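Local coordinates for protein cruciferin (Brassica napus, PDB 3KGL) that probably serves as a seed storage protein, a nutrient reservoir assembled as hexamers whose subunits pair an acidic and a basic chain through a disulfide bond, at residues Ala23-Ile28 and Ile252-Gly257; Ile49-Gly54 and Asn170-Ile175; Pro338-Asn343 and Asn409-Arg414. One frame throughout, in Å; residues are numbered along the deposited sequence.

In the fold
Cruciferin illustrates how two cupin domains in one chain are closed by contacts between distant stretches of sequence. Contacts 1 and 2 belong to the N-terminal cupin domain and have centres about 9 Å apart; contact 1 draws on strand 26-30 and contact 2 on strand 43-50, neighbours in one antiparallel sheet, and contact 2 is nested within the loop that contact 1 closes. Contact 3 comes later in the chain, in the C-terminal cupin domain on the opposite side of the chain's centre, with its centre about 43 Å from that of contact 1 and 37 Å from that of contact 2. Contacts 1 and 3 also lie against neighbouring subunits, so strand closure and assembly meet in the same places.

Contact 1 (Ala23-Ile28 and Ile252-Gly257); sequences AEAGRI and IIRVQG
Glu-24 turns its CG away from its own backbone N (chi1 171°) and keeps the rest of the chain extended, which carries OE1 across to the backbone of Arg-254. There Arg-254 N donates to Glu-24 OE1 at 2.7 Å, approaching from the anti side of the carboxylate and 34° out of its plane. The side chain of Arg-254 bends at chi2 and chi3 and brings one face of its guanidinium over the methyl of Ala-25, with NH2 3.6 Å from Ala-25 CB; the same NH2 makes a weak hydrogen bond to Ser-52 O. Closer to the turn, Ala-25 N donates to Ile-252 O at 2.9 Å. Glu-24 and Ala-25 form the two-residue turn of a beta-hairpin joining strands 19-23 and 26-30 in the N-terminal cupin domain, whereas strand 252-254 pairs with strand 54-61 of the other sheet. Ile-252 fills the junction: its CB lies 3.7 Å from Ala-23 CB, and its CD1 reaches CG1 of Ile-28 at 4.0 Å. Tyr-56 borders both isoleucines. Farther along, Ile-253 and Val-255 pack on Asn-428 of the second subunit.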
loop_
_atom_site.group_PDB
_atom_site.type_symbol
_atom_site.label_atom_id
_atom_site.label_comp_id
_atom_site.label_asym_id
_atom_site.label_seq_id
_atom_site.Cartn_x
_atom_site.Cartn_y
_atom_site.Cartn_z
ATOM N N ALA A 23 25.937 19.756 -14.913
ATOM C CA ALA A 23 27.152 18.964 -14.794
ATOM C C ALA A 23 28.111 19.204 -15.959
ATOM O O ALA A 23 27.697 19.661 -17.020
ATOM C CB ALA A 23 26.802 17.491 -14.694
ATOM N N GLU A 24 29.383 18.883 -15.733
ATOM C CA GLU A 24 30.438 18.908 -16.755
ATOM C C GLU A 24 29.937 18.630 -18.173
ATOM O O GLU A 24 30.199 19.410 -19.083
ATOM C CB GLU A 24 31.567 17.926 -16.369
ATOM C CG GLU A 24 32.649 17.668 -17.426
ATOM C CD GLU A 24 33.901 16.973 -16.867
ATOM O OE1 GLU A 24 33.887 15.739 -16.642
ATOM O OE2 GLU A 24 34.922 17.663 -16.669
ATOM N N ALA A 25 29.208 17.536 -18.364
ATOM C CA ALA A 25 28.776 17.140 -19.707
ATOM C C ALA A 25 27.285 16.830 -19.818
ATOM O O ALA A 25 26.880 15.895 -20.504
ATOM C CB ALA A 25 29.602 15.956 -20.218
ATOM N N GLY A 26 26.463 17.616 -19.149
ATOM C CA GLY A 26 25.033 17.439 -19.263
ATOM C C GLY A 26 24.357 18.000 -18.039
ATOM O O GLY A 26 25.019 18.560 -17.153
ATOM N N ARG A 27 23.041 17.850 -17.973
ATOM C CA ARG A 27 22.335 18.346 -16.811
ATOM C C ARG A 27 21.073 17.555 -16.491
ATOM O O ARG A 27 20.416 16.992 -17.370
ATOM C CB ARG A 27 22.013 19.828 -16.992
ATOM C CG ARG A 27 21.235 20.112 -18.241
ATOM C CD ARG A 27 21.061 21.583 -18.475
ATOM N NE ARG A 27 20.536 21.797 -19.816
ATOM C CZ ARG A 27 19.732 22.798 -20.148
ATOM N NH1 ARG A 27 19.360 23.684 -19.225
ATOM N NH2 ARG A 27 19.298 22.902 -21.398
ATOM N N ILE A 28 20.751 17.530 -15.204
ATOM C CA ILE A 28 19.578 16.847 -14.695
ATOM C C ILE A 28 18.507 17.898 -14.406
ATOM O O ILE A 28 18.661 18.735 -13.523
ATOM C CB ILE A 28 19.930 16.048 -13.402
ATOM C CG1 ILE A 28 21.040 15.038 -13.688
ATOM C CG2 ILE A 28 18.711 15.341 -12.845
ATOM C CD1 ILE A 28 21.893 14.721 -12.493
ATOM N N ILE A 252 26.923 14.092 -14.404
ATOM C CA ILE A 252 27.114 13.795 -15.829
ATOM C C ILE A 252 28.484 14.331 -16.269
ATOM O O ILE A 252 28.685 15.540 -16.359
ATOM C CB ILE A 252 26.016 14.448 -16.686
ATOM C CG1 ILE A 252 24.701 14.515 -15.905
ATOM C CG2 ILE A 252 25.847 13.716 -17.999
ATOM C CD1 ILE A 252 23.446 14.468 -16.773
ATOM N N ILE A 253 29.433 13.440 -16.532
ATOM C CA ILE A 253 30.817 13.860 -16.761
ATOM C C ILE A 253 31.336 13.669 -18.188
ATOM O O ILE A 253 30.810 12.876 -18.968
ATOM C CB ILE A 253 31.784 13.119 -15.816
ATOM C CG1 ILE A 253 31.710 11.604 -16.062
ATOM C CG2 ILE A 253 31.501 13.490 -14.360
ATOM C CD1 ILE A 253 32.853 10.813 -15.448
ATOM N N ARG A 254 32.390 14.403 -18.519
ATOM C CA ARG A 254 33.057 14.214 -19.796
ATOM C C ARG A 254 33.964 12.992 -19.694
ATOM O O ARG A 254 34.860 12.921 -18.835
ATOM C CB ARG A 254 33.832 15.473 -20.226
ATOM C CG ARG A 254 34.381 15.404 -21.655
ATOM C CD ARG A 254 34.091 16.671 -22.471
ATOM N NE ARG A 254 32.718 16.704 -22.989
ATOM C CZ ARG A 254 31.818 17.649 -22.705
ATOM N NH1 ARG A 254 32.137 18.670 -21.916
ATOM N NH2 ARG A 254 30.594 17.583 -23.224
ATOM N N VAL A 255 33.702 12.011 -20.548
ATOM C CA VAL A 255 34.529 10.827 -20.553
ATOM C C VAL A 255 35.705 11.059 -21.463
ATOM O O VAL A 255 35.553 11.145 -22.683
ATOM C CB VAL A 255 33.765 9.573 -20.990
ATOM C CG1 VAL A 255 34.720 8.422 -21.210
ATOM C CG2 VAL A 255 32.742 9.193 -19.941
ATOM N N GLN A 256 36.880 11.190 -20.858
ATOM C CA GLN A 256 38.117 11.229 -21.618
ATOM C C GLN A 256 38.513 9.793 -21.966
ATOM O O GLN A 256 38.588 8.921 -21.088
ATOM C CB GLN A 256 39.242 11.904 -20.819
ATOM C CG GLN A 256 38.780 12.906 -19.760
ATOM C CD GLN A 256 38.298 14.238 -20.337
ATOM O OE1 GLN A 256 37.871 15.124 -19.592
ATOM N NE2 GLN A 256 38.368 14.382 -21.660
ATOM N N GLY A 257 38.728 9.536 -23.250
ATOM C CA GLY A 257 39.392 8.311 -23.642
ATOM C C GLY A 257 38.556 7.117 -24.065
ATOM O O GLY A 257 37.369 7.242 -24.380
#

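Contact 2 (Ile49-Gly54 and Asn170-Ile175); sequences IIESKG and NQPLVI
Ile-50 and Leu-173 form an antiparallel hydrogen-bonded pair, and the side chain of Ile-50 shows how such a pair grows into a buried apolar layer. Its CB sits 3.7 Å from Leu-173 O, beside the strand ladder. CG1 still passes near that carbonyl oxygen, and because it lies opposite the carbonyl carbon of its own residue (chi1 -47°) it leads the chain on toward the second strand. At the tip, CD1 of Ile-50 reaches Leu-173 CD2 at 3.9 Å, the two side chains running side by side, and meets Ile-175 CD1 at 3.6 Å. Phe-165, from strand 162-166 of the other sheet, touches both isoleucines, placing this layer between the two sheets of the N-terminal cupin domain.

The backbone fixes the register with two bonds. Ile-50 N donates to Leu-173 O at 2.8 Å, and Leu-173 N returns a bond to Ile-50 O at 2.9 Å, lying in the carbonyl plane. The same oxygen also receives a CA-H...O contact from Pro-172. On the reverse face, Ile-49 and Val-174 lie alongside each other, with their CG2 methyls 4.0 Å apart.

Glu-51 still runs beside Pro-172; past them the chains diverge, and 51-54 folds into a type II beta turn. A water molecule spans the opening, donating to Glu-51 OE1 at 3.2 Å and to Asn-170 O at 3.3 Å. The chemistry thus changes along the ladder: dispersion forces and direct backbone bonds hold the buried end, while the partly exposed end adds a water-mediated link, which is probably easier to exchange.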
loop_
_atom_site.group_PDB
_atom_site.type_symbol
_atom_site.label_atom_id
_atom_site.label_comp_id
_atom_site.label_asym_id
_atom_site.label_seq_id
_atom_site.Cartn_x
_atom_site.Cartn_y
_atom_site.Cartn_z
ATOM N N ILE A 49 19.538 15.354 -19.603
ATOM C CA ILE A 49 20.013 15.811 -20.915
ATOM C C ILE A 49 21.511 15.638 -21.085
ATOM O O ILE A 49 22.284 16.499 -20.652
ATOM C CB ILE A 49 19.717 17.274 -21.193
ATOM C CG1 ILE A 49 18.328 17.654 -20.689
ATOM C CG2 ILE A 49 19.820 17.487 -22.654
ATOM C CD1 ILE A 49 17.762 18.892 -21.338
ATOM N N ILE A 50 21.911 14.541 -21.733
ATOM C CA ILE A 50 23.316 14.138 -21.762
ATOM C C ILE A 50 24.035 14.524 -23.057
ATOM O O ILE A 50 23.603 14.161 -24.155
ATOM C CB ILE A 50 23.483 12.630 -21.492
ATOM C CG1 ILE A 50 22.651 12.222 -20.277
ATOM C CG2 ILE A 50 24.947 12.312 -21.253
ATOM C CD1 ILE A 50 22.291 10.769 -20.257
ATOM N N GLU A 51 25.138 15.258 -22.912
ATOM C CA GLU A 51 25.891 15.772 -24.053
ATOM C C GLU A 51 26.727 14.676 -24.682
ATOM O O GLU A 51 26.571 13.511 -24.340
ATOM C CB GLU A 51 26.782 16.945 -23.632
ATOM C CG GLU A 51 26.034 18.246 -23.387
ATOM C CD GLU A 51 25.190 18.679 -24.589
ATOM O OE1 GLU A 51 25.276 18.027 -25.660
ATOM O OE2 GLU A 51 24.442 19.678 -24.463
ATOM N N SER A 52 27.615 15.036 -25.600
ATOM C CA SER A 52 28.408 14.016 -26.267
ATOM C C SER A 52 29.661 13.676 -25.472
ATOM O O SER A 52 30.261 14.556 -24.846
ATOM C CB SER A 52 28.747 14.437 -27.684
ATOM O OG SER A 52 28.592 13.335 -28.558
ATOM N N LYS A 53 30.040 12.395 -25.501
ATOM C CA LYS A 53 31.132 11.867 -24.682
ATOM C C LYS A 53 30.679 11.861 -23.226
ATOM O O LYS A 53 31.473 11.629 -22.306
ATOM C CB LYS A 53 32.394 12.731 -24.812
ATOM C CG LYS A 53 33.140 12.640 -26.136
ATOM C CD LYS A 53 33.834 13.978 -26.457
ATOM C CE LYS A 53 34.529 14.597 -25.233
ATOM N NZ LYS A 53 35.041 15.994 -25.463
ATOM N N GLY A 54 29.392 12.128 -23.029
ATOM C CA GLY A 54 28.844 12.363 -21.707
ATOM C C GLY A 54 28.362 11.113 -21.015
ATOM O O GLY A 54 27.574 10.344 -21.556
ATOM N N ASN A 170 25.967 11.185 -31.500
ATOM C CA ASN A 170 26.301 12.445 -32.122
ATOM C C ASN A 170 25.600 13.612 -31.446
ATOM O O ASN A 170 26.236 14.505 -30.882
ATOM C CB ASN A 170 25.874 12.374 -33.582
ATOM C CG ASN A 170 26.420 13.508 -34.390
ATOM O OD1 ASN A 170 27.241 14.301 -33.900
ATOM N ND2 ASN A 170 25.976 13.600 -35.644
ATOM N N GLN A 171 24.275 13.584 -31.530
ATOM C CA GLN A 171 23.417 14.584 -30.915
ATOM C C GLN A 171 23.232 14.325 -29.415
ATOM O O GLN A 171 23.649 13.292 -28.891
ATOM C CB GLN A 171 22.060 14.556 -31.613
ATOM C CG GLN A 171 21.656 13.160 -32.080
ATOM C CD GLN A 171 20.149 12.952 -32.107
ATOM O OE1 GLN A 171 19.670 11.870 -32.458
ATOM N NE2 GLN A 171 19.395 13.984 -31.732
ATOM N N PRO A 172 22.593 15.265 -28.713
ATOM C CA PRO A 172 22.308 15.034 -27.294
ATOM C C PRO A 172 21.367 13.853 -27.065
ATOM O O PRO A 172 20.395 13.649 -27.798
ATOM C CB PRO A 172 21.625 16.337 -26.862
ATOM C CG PRO A 172 22.056 17.355 -27.857
ATOM C CD PRO A 172 22.195 16.612 -29.148
ATOM N N LEU A 173 21.671 13.077 -26.036
ATOM C CA LEU A 173 20.822 11.971 -25.620
ATOM C C LEU A 173 19.894 12.440 -24.511
ATOM O O LEU A 173 20.352 12.945 -23.482
ATOM C CB LEU A 173 21.685 10.819 -25.112
ATOM C CG LEU A 173 20.978 9.726 -24.322
ATOM C CD1 LEU A 173 20.071 8.898 -25.220
ATOM C CD2 LEU A 173 22.024 8.880 -23.657
ATOM N N VAL A 174 18.590 12.280 -24.717
ATOM C CA VAL A 174 17.614 12.776 -23.758
ATOM C C VAL A 174 16.806 11.631 -23.190
ATOM O O VAL A 174 15.992 11.034 -23.885
ATOM C CB VAL A 174 16.644 13.804 -24.389
ATOM C CG1 VAL A 174 15.515 14.086 -23.444
ATOM C CG2 VAL A 174 17.362 15.092 -24.712
ATOM N N ILE A 175 17.042 11.312 -21.923
ATOM C CA ILE A 175 16.184 10.363 -21.244
ATOM C C ILE A 175 15.209 11.138 -20.349
ATOM O O ILE A 175 15.578 12.134 -19.719
ATOM C CB ILE A 175 16.964 9.274 -20.430
ATOM C CG1 ILE A 175 17.939 8.493 -21.313
ATOM C CG2 ILE A 175 15.995 8.268 -19.826
ATOM C CD1 ILE A 175 19.378 8.921 -21.176
HETATM O O HOH W 1 26.093 16.275 -28.148
#

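Contact 3 (Pro338-Asn343 and Asn409-Arg414); sequences PQWNAN and NTLAGR
Trp-340 and Asn-409 are an antiparallel hydrogen-bonded pair in the C-terminal cupin domain, where strands 334-341 and 408-410 run side by side in one beta sheet. Packing is densest around the indole. With CG set between its backbone N and carbonyl carbon (chi1 81°), the ring lies beneath the neighbouring strand, and Asn-409 CB rests over the six-membered ring of Trp-340, 3.4 Å from its centroid and 10° off the normal, as a CH-pi contact. The amide of Asn-409 stands steeply to the indole, their planes 80° apart. Leu-411 comes instead to the ring edge, its CD2 3.7 Å from Trp-340 CZ3, while its other methyl, CD1, lies 3.7 Å from CB of Pro-338. Phe-60 of the third subunit stacks with the indole, making it part of the subunit interface as well as of the sheet. With an alanine in place of Trp-340, a gap would probably open beside Asn-409 CB and Leu-411 CD2, and that neighbouring phenylalanine would be left without its stacking mate.

Backbone bonds run through this dense region: Trp-340 N donates to Asn-409 O at 3.0 Å, and Asn-409 N to Trp-340 O at 3.1 Å. Between the flanking bonds, Gln-339 and Thr-410 face each other as a non-hydrogen-bonded pair. Leu-411 N closes the ladder on Pro-338 O at 2.7 Å, almost straight in line with the carbonyl. Past this bond the two chains separate. Ala-412 adds only light packing before the second segment runs out to Arg-414, an exposed and poorly ordered residue that makes no contact with 338-343. At the other end of the ladder, the methyl CB of Ala-342 lies 3.8 Å from Asn-409 ND2.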
loop_
_atom_site.group_PDB
_atom_site.type_symbol
_atom_site.label_atom_id
_atom_site.label_comp_id
_atom_site.label_asym_id
_atom_site.label_seq_id
_atom_site.Cartn_x
_atom_site.Cartn_y
_atom_site.Cartn_z
ATOM N N PRO A 338 -12.120 11.737 -25.983
ATOM C CA PRO A 338 -12.200 11.946 -24.535
ATOM C C PRO A 338 -12.170 10.639 -23.751
ATOM O O PRO A 338 -13.128 9.870 -23.790
ATOM C CB PRO A 338 -13.559 12.621 -24.365
ATOM C CG PRO A 338 -13.801 13.301 -25.656
ATOM C CD PRO A 338 -13.222 12.406 -26.696
ATOM N N GLN A 339 -11.072 10.408 -23.042
ATOM C CA GLN A 339 -10.885 9.211 -22.227
ATOM C C GLN A 339 -10.516 9.582 -20.787
ATOM O O GLN A 339 -10.081 10.696 -20.513
ATOM C CB GLN A 339 -9.780 8.335 -22.837
ATOM C CG GLN A 339 -8.382 8.975 -22.848
ATOM C CD GLN A 339 -7.432 8.338 -23.853
ATOM O OE1 GLN A 339 -6.215 8.264 -23.628
ATOM N NE2 GLN A 339 -7.984 7.881 -24.974
ATOM N N TRP A 340 -10.698 8.649 -19.863
ATOM C CA TRP A 340 -10.144 8.807 -18.527
ATOM C C TRP A 340 -9.434 7.523 -18.155
ATOM O O TRP A 340 -9.509 6.554 -18.882
ATOM C CB TRP A 340 -11.225 9.153 -17.514
ATOM C CG TRP A 340 -12.059 7.997 -16.977
ATOM C CD1 TRP A 340 -11.753 7.179 -15.918
ATOM C CD2 TRP A 340 -13.360 7.584 -17.428
ATOM N NE1 TRP A 340 -12.767 6.278 -15.704
ATOM C CE2 TRP A 340 -13.764 6.507 -16.615
ATOM C CE3 TRP A 340 -14.214 8.014 -18.451
ATOM C CZ2 TRP A 340 -14.968 5.854 -16.796
ATOM C CZ3 TRP A 340 -15.412 7.364 -18.625
ATOM C CH2 TRP A 340 -15.779 6.298 -17.806
ATOM N N ASN A 341 -8.714 7.516 -17.047
ATOM C CA ASN A 341 -8.099 6.281 -16.593
ATOM C C ASN A 341 -8.842 5.729 -15.385
ATOM O O ASN A 341 -9.060 6.436 -14.400
ATOM C CB ASN A 341 -6.610 6.487 -16.322
ATOM C CG ASN A 341 -5.841 6.813 -17.584
ATOM O OD1 ASN A 341 -6.318 6.537 -18.678
ATOM N ND2 ASN A 341 -4.660 7.409 -17.444
ATOM N N ALA A 342 -9.249 4.467 -15.482
ATOM C CA ALA A 342 -10.112 3.847 -14.484
ATOM C C ALA A 342 -9.384 3.531 -13.191
ATOM O O ALA A 342 -10.003 3.499 -12.124
ATOM C CB ALA A 342 -10.732 2.601 -15.042
ATOM N N ASN A 343 -8.072 3.306 -13.284
ATOM C CA ASN A 343 -7.305 2.782 -12.148
ATOM C C ASN A 343 -5.883 3.306 -12.026
ATOM O O ASN A 343 -5.075 2.747 -11.282
ATOM C CB ASN A 343 -7.274 1.249 -12.171
ATOM C CG ASN A 343 -6.645 0.676 -13.457
ATOM O OD1 ASN A 343 -6.578 1.335 -14.501
ATOM N ND2 ASN A 343 -6.193 -0.574 -13.374
ATOM N N ASN A 409 -10.960 4.286 -20.364
ATOM C CA ASN A 409 -12.387 4.306 -20.668
ATOM C C ASN A 409 -12.720 5.507 -21.541
ATOM O O ASN A 409 -12.414 6.636 -21.189
ATOM C CB ASN A 409 -13.209 4.352 -19.379
ATOM C CG ASN A 409 -13.274 2.994 -18.679
ATOM O OD1 ASN A 409 -12.983 1.965 -19.286
ATOM N ND2 ASN A 409 -13.658 2.991 -17.401
ATOM N N THR A 410 -13.325 5.267 -22.694
ATOM C CA THR A 410 -13.629 6.357 -23.607
ATOM C C THR A 410 -15.028 6.921 -23.307
ATOM O O THR A 410 -15.885 6.209 -22.783
ATOM C CB THR A 410 -13.520 5.901 -25.092
ATOM O OG1 THR A 410 -14.387 4.788 -25.334
ATOM C CG2 THR A 410 -12.119 5.468 -25.409
ATOM N N LEU A 411 -15.253 8.196 -23.619
ATOM C CA LEU A 411 -16.589 8.770 -23.504
ATOM C C LEU A 411 -17.286 8.771 -24.846
ATOM O O LEU A 411 -18.506 8.821 -24.906
ATOM C CB LEU A 411 -16.542 10.197 -22.979
ATOM C CG LEU A 411 -16.048 10.420 -21.554
ATOM C CD1 LEU A 411 -15.684 11.878 -21.380
ATOM C CD2 LEU A 411 -17.096 10.009 -20.540
ATOM N N ALA A 412 -16.514 8.722 -25.926
ATOM C CA ALA A 412 -17.094 8.718 -27.269
ATOM C C ALA A 412 -16.475 7.643 -28.146
ATOM O O ALA A 412 -15.262 7.443 -28.129
ATOM C CB ALA A 412 -16.944 10.083 -27.921
ATOM N N GLY A 413 -17.313 6.944 -28.906
ATOM C CA GLY A 413 -16.817 5.983 -29.871
ATOM C C GLY A 413 -17.366 4.587 -29.706
ATOM O O GLY A 413 -18.317 4.374 -28.966
ATOM N N ARG A 414 -16.747 3.635 -30.401
ATOM C CA ARG A 414 -17.205 2.248 -30.443
ATOM C C ARG A 414 -17.103 1.514 -29.090
ATOM O O ARG A 414 -17.807 0.534 -28.864
ATOM C CB ARG A 414 -16.489 1.482 -31.573
ATOM C CG ARG A 414 -16.507 -0.050 -31.457
ATOM C CD ARG A 414 -17.849 -0.680 -31.852
ATOM N NE ARG A 414 -18.016 -2.034 -31.309
ATOM C CZ ARG A 414 -18.885 -2.934 -31.773
ATOM N NH1 ARG A 414 -18.971 -4.138 -31.216
ATOM N NH2 ARG A 414 -19.666 -2.633 -32.802
#